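PDB 4AIV: probable nitrite reductase [nad(p)h] small subunit NIRD from Mycobacterium tuberculosis, which probably serves as the small subunit that NirB needs for the NADH-dependent reduction of nitrite to ammonium. Local coordinates for residues Gln34-Arg39 against Val48-Pro53; Gly69-Val74 against Ala82-Asp87; Pro99-Arg104 against Ile111-Val116. All blocks are in the same frame, centred on the assembly; numbering follows the deposited sequence.

Contact 1 of 3, residues Gln34-Arg39 against Val48-Pro53; sequences QVALFR and VGNVDP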
loop_
_atom_site.group_PDB
_atom_site.type_symbol
_atom_site.label_atom_id
_atom_site.label_comp_id
_atom_site.label_asym_id
_atom_site.label_seq_id
_atom_site.Cartn_x
_atom_site.Cartn_y
_atom_site.Cartn_z
ATOM N N GLN A 34 -6.477 -1.837 -7.947
ATOM C CA GLN A 34 -5.961 -0.514 -7.631
ATOM C C GLN A 34 -5.252 -0.610 -6.310
ATOM O O GLN A 34 -5.788 -1.163 -5.344
ATOM C CB GLN A 34 -7.085 0.512 -7.497
ATOM C CG GLN A 34 -8.071 0.535 -8.617
ATOM C CD GLN A 34 -9.126 1.573 -8.350
ATOM O OE1 GLN A 34 -8.910 2.486 -7.544
ATOM N NE2 GLN A 34 -10.274 1.442 -9.004
ATOM N N VAL A 35 -4.057 -0.039 -6.263
ATOM C CA VAL A 35 -3.156 -0.224 -5.142
ATOM C C VAL A 35 -2.651 1.121 -4.608
ATOM O O VAL A 35 -2.382 2.032 -5.389
ATOM C CB VAL A 35 -1.976 -1.097 -5.614
ATOM C CG1 VAL A 35 -0.721 -0.794 -4.841
ATOM C CG2 VAL A 35 -2.363 -2.574 -5.535
ATOM N N ALA A 36 -2.565 1.258 -3.285
ATOM C CA ALA A 36 -1.902 2.414 -2.686
ATOM C C ALA A 36 -0.474 2.001 -2.316
ATOM O O ALA A 36 -0.277 1.105 -1.479
ATOM C CB ALA A 36 -2.659 2.895 -1.449
ATOM N N LEU A 37 0.506 2.642 -2.946
ATOM C CA LEU A 37 1.916 2.310 -2.744
ATOM C C LEU A 37 2.632 3.391 -1.937
ATOM O O LEU A 37 2.530 4.577 -2.256
ATOM C CB LEU A 37 2.615 2.141 -4.100
ATOM C CG LEU A 37 4.137 1.886 -4.081
ATOM C CD1 LEU A 37 4.494 0.496 -3.489
ATOM C CD2 LEU A 37 4.734 2.054 -5.484
ATOM N N PHE A 38 3.360 2.976 -0.902
ATOM C CA PHE A 38 4.095 3.897 -0.038
ATOM C C PHE A 38 5.549 3.435 0.148
ATOM O O PHE A 38 5.808 2.248 0.350
ATOM C CB PHE A 38 3.459 3.940 1.358
ATOM C CG PHE A 38 1.994 4.308 1.370
ATOM C CD1 PHE A 38 1.013 3.332 1.212
ATOM C CD2 PHE A 38 1.598 5.625 1.568
ATOM C CE1 PHE A 38 -0.338 3.670 1.251
ATOM C CE2 PHE A 38 0.243 5.973 1.602
ATOM C CZ PHE A 38 -0.720 4.995 1.438
ATOM N N ARG A 39 6.486 4.376 0.114
ATOM C CA ARG A 39 7.847 4.133 0.594
ATOM C C ARG A 39 7.994 4.748 1.999
ATOM O O ARG A 39 7.537 5.867 2.247
ATOM C CB ARG A 39 8.866 4.732 -0.378
ATOM C CG ARG A 39 10.259 4.982 0.191
ATOM C CD ARG A 39 11.186 5.528 -0.897
ATOM N NE ARG A 39 12.481 5.946 -0.367
ATOM C CZ ARG A 39 13.455 6.484 -1.096
ATOM N NH1 ARG A 39 13.297 6.670 -2.402
ATOM N NH2 ARG A 39 14.594 6.832 -0.514
ATOM N N VAL A 48 -0.960 -1.587 -0.479
ATOM C CA VAL A 48 -2.240 -2.037 0.051
ATOM C C VAL A 48 -3.376 -1.599 -0.884
ATOM O O VAL A 48 -3.166 -0.787 -1.792
ATOM C CB VAL A 48 -2.503 -1.525 1.504
ATOM C CG1 VAL A 48 -1.449 -2.075 2.473
ATOM C CG2 VAL A 48 -2.541 0.000 1.550
ATOM N N GLY A 49 -4.564 -2.153 -0.679
ATOM C CA GLY A 49 -5.724 -1.748 -1.461
ATOM C C GLY A 49 -5.912 -0.235 -1.465
ATOM O O GLY A 49 -5.777 0.414 -0.433
ATOM N N ASN A 50 -6.210 0.330 -2.629
ATOM C CA ASN A 50 -6.403 1.778 -2.742
ATOM C C ASN A 50 -7.811 2.226 -2.331
ATOM O O ASN A 50 -8.077 3.427 -2.149
ATOM C CB ASN A 50 -6.104 2.244 -4.171
ATOM C CG ASN A 50 -5.834 3.731 -4.250
ATOM O OD1 ASN A 50 -5.205 4.315 -3.356
ATOM N ND2 ASN A 50 -6.312 4.357 -5.320
ATOM N N VAL A 51 -8.717 1.265 -2.187
ATOM C CA VAL A 51 -10.100 1.590 -1.862
ATOM C C VAL A 51 -10.372 1.501 -0.357
ATOM O O VAL A 51 -10.166 0.453 0.265
ATOM C CB VAL A 51 -11.089 0.692 -2.634
ATOM C CG1 VAL A 51 -12.524 1.060 -2.283
ATOM C CG2 VAL A 51 -10.845 0.803 -4.136
ATOM N N ASP A 52 -10.821 2.614 0.220
ATOM C CA ASP A 52 -11.249 2.646 1.618
ATOM C C ASP A 52 -12.375 1.642 1.776
ATOM O O ASP A 52 -13.392 1.745 1.093
ATOM C CB ASP A 52 -11.719 4.058 2.009
ATOM C CG ASP A 52 -12.167 4.159 3.473
ATOM O OD1 ASP A 52 -12.996 3.332 3.935
ATOM O OD2 ASP A 52 -11.700 5.083 4.174
ATOM N N PRO A 53 -12.198 0.664 2.675
ATOM C CA PRO A 53 -13.175 -0.423 2.798
ATOM C C PRO A 53 -14.444 -0.012 3.536
ATOM O O PRO A 53 -15.376 -0.810 3.616
ATOM C CB PRO A 53 -12.418 -1.480 3.605
ATOM C CG PRO A 53 -11.500 -0.694 4.452
ATOM C CD PRO A 53 -11.064 0.486 3.601
#
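Ala36 and Val48 face each other as an antiparallel hydrogen-bonded pair in the beta hairpin of strands 34-39 and 45-49. Three backbone bonds join the segments. Ala36 N gives to Val48 O over 2.6 Å. Val48 N returns a bond to Ala36 O at 3.0 Å. The third runs from Asn50 N to Gln34 O at 3.1 Å. Asn50 has already left the strand, and its N lies above the Gln34 carbonyl plane, 45° out of it. The pairing thus carries on one residue past the strand, with the donor off the carbonyl plane. Val48 O also receives a CA-H...O contact from Val35 CA at 3.4 Å.

The apolar contacts centre on one methyl group. Val48 CG2 lies 4.2 Å from Ala36 CB and 4.3 Å from Phe38 CE1. It meets the Phe38 ring at the edge, near the ring plane.

The polar side chains mostly pack rather than bond to each other. Asn50 has CG anti to its backbone N (chi1 -161°). This brings OD1 to 3.5 Å from Ala36 CB. The same oxygen accepts a hydrogen bond from Ser61 N, which gives this buried amide oxygen its polar partner. Asn50 CB rests 3.9 Å from Gln34 CB. The two amide planes are strongly inclined to each other, and no bond joins them.

The hairpin lies near the middle of the six-stranded antiparallel sheet of the Rieske-like domain. Strand 25-28 pairs with the far edge of 34-39, through Val35 with Val27 and Leu37 with Val25. Strand 100-105 flanks 45-49, and Gly49 bonds to Pro99 there.

Contact 2 of 3, residues Gly69-Val74 against Ala82-Asp87; sequences GGRAMV and AFALDD
Arg71 NH2 is shared by two consecutive aspartates, Asp86 and Asp87, in a salt-bridge network at the exposed end of this contact. The segments form a beta hairpin, strands 71-75 and 82-84, in the small three-stranded antiparallel sheet of the Rieske-like domain. Arg71 NH2 binds Asp86 OD1 at 3.0 Å through the syn lone pair of that oxygen, and the bond is nearly straight at 164°. It pairs with Asp87 OD2 at 2.9 Å. Arg71 NE adds a weak bond to Asp86 OD2. Both carboxylates sit at the guanidinium edge, their planes turned 62° from it. One guanidinium face is covered by Ala84 CB, 3.7 Å from NE. The arginine chain is extended, with CG anti to the backbone N (chi1 -168°), which carries it across to the aspartates. Asp87 OD1 has its own partner in Ser89 OG.

Deeper in, the backbone takes over. Val74 and Phe83 form a hydrogen-bonded pair with a bond in each direction. Leu85 N extends the ladder to Ala72 O at 3.0 Å. A water also donates to Ala72 O and makes a weak bond with Asp86 N. Met73 and Ala84 are a non-hydrogen-bonded pair. The sulfur of Met73 packs on Ala82, with SD 4.1 Å from CB.

Phe38 of the larger sheet packs against both Val74 and Leu85. These two side chains cross at about a right angle, and Leu85 CD2 touches Val74 CG1 at 3.8 Å.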
loop_
_atom_site.group_PDB
_atom_site.type_symbol
_atom_site.label_atom_id
_atom_site.label_comp_id
_atom_site.label_asym_id
_atom_site.label_seq_id
_atom_site.Cartn_x
_atom_site.Cartn_y
_atom_site.Cartn_z
ATOM N N GLY A 69 1.967 2.241 17.994
ATOM C CA GLY A 69 2.757 1.361 18.833
ATOM C C GLY A 69 3.931 0.775 18.068
ATOM O O GLY A 69 4.236 -0.417 18.190
ATOM N N GLY A 70 4.573 1.616 17.260
ATOM C CA GLY A 70 5.722 1.201 16.471
ATOM C C GLY A 70 5.363 0.557 15.143
ATOM O O GLY A 70 6.238 0.266 14.325
ATOM N N ARG A 71 4.072 0.337 14.919
ATOM C CA ARG A 71 3.618 -0.374 13.728
ATOM C C ARG A 71 3.236 0.590 12.606
ATOM O O ARG A 71 2.402 1.475 12.800
ATOM C CB ARG A 71 2.434 -1.264 14.084
ATOM C CG ARG A 71 2.080 -2.253 13.018
ATOM C CD ARG A 71 1.267 -3.362 13.607
ATOM N NE ARG A 71 0.847 -4.301 12.582
ATOM C CZ ARG A 71 -0.136 -5.173 12.746
ATOM N NH1 ARG A 71 -0.791 -5.214 13.901
ATOM N NH2 ARG A 71 -0.466 -5.992 11.756
ATOM N N ALA A 72 3.856 0.416 11.437
ATOM C CA ALA A 72 3.649 1.323 10.312
ATOM C C ALA A 72 2.208 1.242 9.805
ATOM O O ALA A 72 1.649 0.157 9.621
ATOM C CB ALA A 72 4.629 1.010 9.189
ATOM N N MET A 73 1.592 2.390 9.592
ATOM C CA MET A 73 0.216 2.373 9.136
ATOM C C MET A 73 -0.090 3.557 8.252
ATOM O O MET A 73 0.698 4.495 8.155
ATOM C CB MET A 73 -0.756 2.306 10.329
ATOM C CG MET A 73 -0.546 3.381 11.403
ATOM S SD MET A 73 -1.151 5.026 10.950
ATOM C CE MET A 73 -1.396 5.749 12.578
ATOM N N VAL A 74 -1.238 3.493 7.589
ATOM C CA VAL A 74 -1.762 4.642 6.868
ATOM C C VAL A 74 -3.164 4.951 7.407
ATOM O O VAL A 74 -3.967 4.040 7.650
ATOM C CB VAL A 74 -1.793 4.388 5.334
ATOM C CG1 VAL A 74 -2.630 3.154 5.002
ATOM C CG2 VAL A 74 -2.317 5.619 4.587
ATOM N N ALA A 82 -6.936 3.785 10.923
ATOM C CA ALA A 82 -5.581 3.279 10.687
ATOM C C ALA A 82 -5.564 1.862 10.118
ATOM O O ALA A 82 -6.247 0.962 10.635
ATOM C CB ALA A 82 -4.753 3.330 11.985
ATOM N N PHE A 83 -4.785 1.674 9.053
ATOM C CA PHE A 83 -4.570 0.363 8.446
ATOM C C PHE A 83 -3.079 0.011 8.477
ATOM O O PHE A 83 -2.247 0.774 7.985
ATOM C CB PHE A 83 -5.090 0.334 7.000
ATOM C CG PHE A 83 -6.585 0.514 6.888
ATOM C CD1 PHE A 83 -7.143 1.784 6.881
ATOM C CD2 PHE A 83 -7.435 -0.588 6.801
ATOM C CE1 PHE A 83 -8.520 1.963 6.784
ATOM C CE2 PHE A 83 -8.814 -0.416 6.702
ATOM C CZ PHE A 83 -9.355 0.867 6.693
ATOM N N ALA A 84 -2.756 -1.145 9.053
ATOM C CA ALA A 84 -1.376 -1.633 9.103
ATOM C C ALA A 84 -0.837 -1.894 7.694
ATOM O O ALA A 84 -1.495 -2.554 6.885
ATOM C CB ALA A 84 -1.303 -2.898 9.941
ATOM N N LEU A 85 0.359 -1.384 7.391
ATOM C CA LEU A 85 0.901 -1.535 6.034
ATOM C C LEU A 85 1.428 -2.952 5.788
ATOM O O LEU A 85 1.538 -3.397 4.636
ATOM C CB LEU A 85 1.973 -0.465 5.744
ATOM C CG LEU A 85 1.447 0.976 5.597
ATOM C CD1 LEU A 85 2.597 2.003 5.513
ATOM C CD2 LEU A 85 0.547 1.094 4.374
ATOM N N ASP A 86 1.725 -3.676 6.867
ATOM C CA ASP A 86 2.295 -5.012 6.726
ATOM C C ASP A 86 1.271 -6.084 6.333
ATOM O O ASP A 86 1.578 -6.968 5.538
ATOM C CB ASP A 86 3.133 -5.433 7.958
ATOM C CG ASP A 86 2.312 -5.527 9.251
ATOM O OD1 ASP A 86 1.084 -5.300 9.231
ATOM O OD2 ASP A 86 2.911 -5.849 10.298
ATOM N N ASP A 87 0.051 -5.991 6.855
ATOM C CA ASP A 87 -0.960 -7.000 6.538
ATOM C C ASP A 87 -2.327 -6.424 6.147
ATOM O O ASP A 87 -3.293 -7.169 5.992
ATOM C CB ASP A 87 -1.105 -7.999 7.688
ATOM C CG ASP A 87 -1.597 -7.354 8.975
ATOM O OD1 ASP A 87 -1.993 -6.163 8.969
ATOM O OD2 ASP A 87 -1.586 -8.053 10.010
HETATM O O HOH W 1 2.870 -2.352 9.429
#

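Contact 3 of 3, residues Pro99-Arg104 against Ile111-Val116; sequences PVYPAR and IQVARV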
loop_
_atom_site.group_PDB
_atom_site.type_symbol
_atom_site.label_atom_id
_atom_site.label_comp_id
_atom_site.label_asym_id
_atom_site.label_seq_id
_atom_site.Cartn_x
_atom_site.Cartn_y
_atom_site.Cartn_z
ATOM N N PRO A 99 -6.699 -5.303 1.237
ATOM C CA PRO A 99 -5.724 -6.297 0.773
ATOM C C PRO A 99 -4.311 -5.751 0.838
ATOM O O PRO A 99 -4.104 -4.534 0.747
ATOM C CB PRO A 99 -6.122 -6.529 -0.698
ATOM C CG PRO A 99 -6.887 -5.291 -1.084
ATOM C CD PRO A 99 -7.637 -4.914 0.167
ATOM N N VAL A 100 -3.347 -6.649 0.999
ATOM C CA VAL A 100 -1.944 -6.277 0.956
ATOM C C VAL A 100 -1.329 -6.998 -0.233
ATOM O O VAL A 100 -1.715 -8.122 -0.548
ATOM C CB VAL A 100 -1.203 -6.615 2.290
ATOM C CG1 VAL A 100 -1.338 -8.105 2.633
ATOM C CG2 VAL A 100 0.267 -6.201 2.227
ATOM N N TYR A 101 -0.414 -6.330 -0.927
ATOM C CA TYR A 101 0.180 -6.881 -2.137
ATOM C C TYR A 101 1.687 -6.941 -1.942
ATOM O O TYR A 101 2.278 -6.002 -1.402
ATOM C CB TYR A 101 -0.151 -6.005 -3.361
ATOM C CG TYR A 101 -1.631 -5.913 -3.663
ATOM C CD1 TYR A 101 -2.447 -5.020 -2.972
ATOM C CD2 TYR A 101 -2.217 -6.734 -4.620
ATOM C CE1 TYR A 101 -3.811 -4.933 -3.244
ATOM C CE2 TYR A 101 -3.580 -6.656 -4.898
ATOM C CZ TYR A 101 -4.369 -5.761 -4.204
ATOM O OH TYR A 101 -5.720 -5.693 -4.476
ATOM N N PRO A 102 2.314 -8.042 -2.380
ATOM C CA PRO A 102 3.783 -8.079 -2.322
ATOM C C PRO A 102 4.375 -6.889 -3.075
ATOM O O PRO A 102 3.900 -6.515 -4.156
ATOM C CB PRO A 102 4.138 -9.389 -3.032
ATOM C CG PRO A 102 2.889 -10.251 -2.890
ATOM C CD PRO A 102 1.731 -9.270 -2.954
ATOM N N ALA A 103 5.387 -6.275 -2.481
ATOM C CA ALA A 103 6.032 -5.120 -3.076
ATOM C C ALA A 103 7.532 -5.239 -2.855
ATOM O O ALA A 103 7.990 -5.581 -1.762
ATOM C CB ALA A 103 5.492 -3.837 -2.467
ATOM N N ARG A 104 8.298 -4.970 -3.901
ATOM C CA ARG A 104 9.741 -5.119 -3.809
ATOM C C ARG A 104 10.471 -3.993 -4.523
ATOM O O ARG A 104 9.890 -3.268 -5.348
ATOM C CB ARG A 104 10.171 -6.482 -4.390
ATOM C CG ARG A 104 9.967 -6.606 -5.894
ATOM C CD ARG A 104 10.468 -7.954 -6.394
ATOM N NE ARG A 104 10.337 -8.096 -7.846
ATOM C CZ ARG A 104 10.505 -9.243 -8.495
ATOM N NH1 ARG A 104 10.805 -10.348 -7.814
ATOM N NH2 ARG A 104 10.357 -9.291 -9.819
ATOM N N ILE A 111 10.726 -0.174 -8.340
ATOM C CA ILE A 111 9.679 -0.630 -7.436
ATOM C C ILE A 111 8.636 -1.432 -8.207
ATOM O O ILE A 111 8.094 -0.966 -9.212
ATOM C CB ILE A 111 8.980 0.542 -6.716
ATOM C CG1 ILE A 111 10.007 1.356 -5.923
ATOM C CG2 ILE A 111 7.881 0.013 -5.789
ATOM C CD1 ILE A 111 9.446 2.624 -5.314
ATOM N N GLN A 112 8.374 -2.651 -7.749
ATOM C CA GLN A 112 7.323 -3.465 -8.344
ATOM C C GLN A 112 6.311 -3.898 -7.306
ATOM O O GLN A 112 6.627 -4.004 -6.117
ATOM C CB GLN A 112 7.911 -4.715 -8.979
ATOM C CG GLN A 112 8.916 -4.446 -10.064
ATOM C CD GLN A 112 9.239 -5.705 -10.818
ATOM O OE1 GLN A 112 9.902 -6.601 -10.293
ATOM N NE2 GLN A 112 8.755 -5.793 -12.056
ATOM N N VAL A 113 5.099 -4.168 -7.779
ATOM C CA VAL A 113 4.022 -4.660 -6.942
ATOM C C VAL A 113 3.407 -5.874 -7.613
ATOM O O VAL A 113 3.131 -5.852 -8.820
ATOM C CB VAL A 113 2.920 -3.589 -6.750
ATOM C CG1 VAL A 113 1.781 -4.151 -5.900
ATOM C CG2 VAL A 113 3.494 -2.325 -6.128
ATOM N N ALA A 114 3.189 -6.933 -6.842
ATOM C CA ALA A 114 2.629 -8.151 -7.407
ATOM C C ALA A 114 1.182 -8.343 -6.999
ATOM O O ALA A 114 0.735 -7.851 -5.965
ATOM C CB ALA A 114 3.447 -9.366 -6.971
ATOM N N ARG A 115 0.439 -9.051 -7.832
ATOM C CA ARG A 115 -0.793 -9.659 -7.370
ATOM C C ARG A 115 -0.546 -11.150 -7.477
ATOM O O ARG A 115 0.228 -11.605 -8.326
ATOM C CB ARG A 115 -1.994 -9.248 -8.221
ATOM C CG ARG A 115 -1.902 -9.723 -9.648
ATOM C CD ARG A 115 -3.258 -9.829 -10.305
ATOM N NE ARG A 115 -3.095 -10.171 -11.710
ATOM C CZ ARG A 115 -3.516 -11.299 -12.275
ATOM N NH1 ARG A 115 -4.162 -12.210 -11.561
ATOM N NH2 ARG A 115 -3.298 -11.502 -13.570
ATOM N N VAL A 116 -1.189 -11.914 -6.608
ATOM C CA VAL A 116 -0.994 -13.348 -6.592
ATOM C C VAL A 116 -2.077 -14.005 -7.426
ATOM O O VAL A 116 -3.268 -13.757 -7.218
ATOM C CB VAL A 116 -1.008 -13.902 -5.149
ATOM C CG1 VAL A 116 -0.956 -15.421 -5.160
ATOM C CG2 VAL A 116 0.150 -13.327 -4.355
#
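Residues 102-104 pair antiparallel with 112-114: Arg104 and Gln112 exchange two backbone bonds, and Ala114 N gives a third to Pro102 O at 2.8 Å. This is the beta hairpin of strands 100-105 and 110-117 in the six-stranded sheet of the Rieske-like domain. Ala103 and Val113 stand between those bonds as a non-hydrogen-bonded pair. Ala103 CA approaches Gln112 O to 3.3 Å in a CA-H...O contact.

The polar side chains lie on the same face of the sheet. Arg104 and Gln112 run side by side and point the same way. Arg104 grips one oxygen side-on: NE reaches Gln112 OE1 at 2.9 Å and NH2 reaches it at 2.8 Å. The oxygen lies 3° out of the guanidinium plane, and the amide is turned only 20° from that plane. Both flat groups are therefore held nearly coplanar. The two Arg104 donors require the amide oxygen on their side, which leaves Gln112 NE2 to bond Thr12 OG1. Trp10 makes a cation-pi contact with Arg104, so strand 7-15 meets both residues.

The apolar contacts gather toward the other end. Tyr101 CB packs 3.7 Å from Val113 CG1, which comes at the ring obliquely. Val113 CG1 is anti to its own backbone N (chi1 178°), which directs it toward Tyr101. Pro102 CB lies 4.0 Å from Ala114 CB. Leu37 of strand 34-39 packs on Val113 and Ile111.

Ala114 O is buried by this contact and has no hydrogen-bond partner in the model. It lies in plane at the edge of the Tyr101 ring, 3.4 Å from CD2.

How the contacts relate
Contacts 1 and 3 belong to the same six-stranded sheet and meet where strands 45-49 and 100-105 run side by side. Val35 also packs on Tyr101. Contact 2 belongs to the separate three-stranded sheet, and Pro53 of contact 1 packs against its Phe83. Contact 1 is the most central, and its chemistry is backbone bonds, apolar packing and one buried amide. Contact 2 is mostly buried but ends in exposed charges. Contact 3 is only partly buried. Its arginine is held by a neutral amide, whereas that of contact 2 is held by carboxylates. Val100 packs on the turn at 85-87, so contacts 2 and 3 also touch.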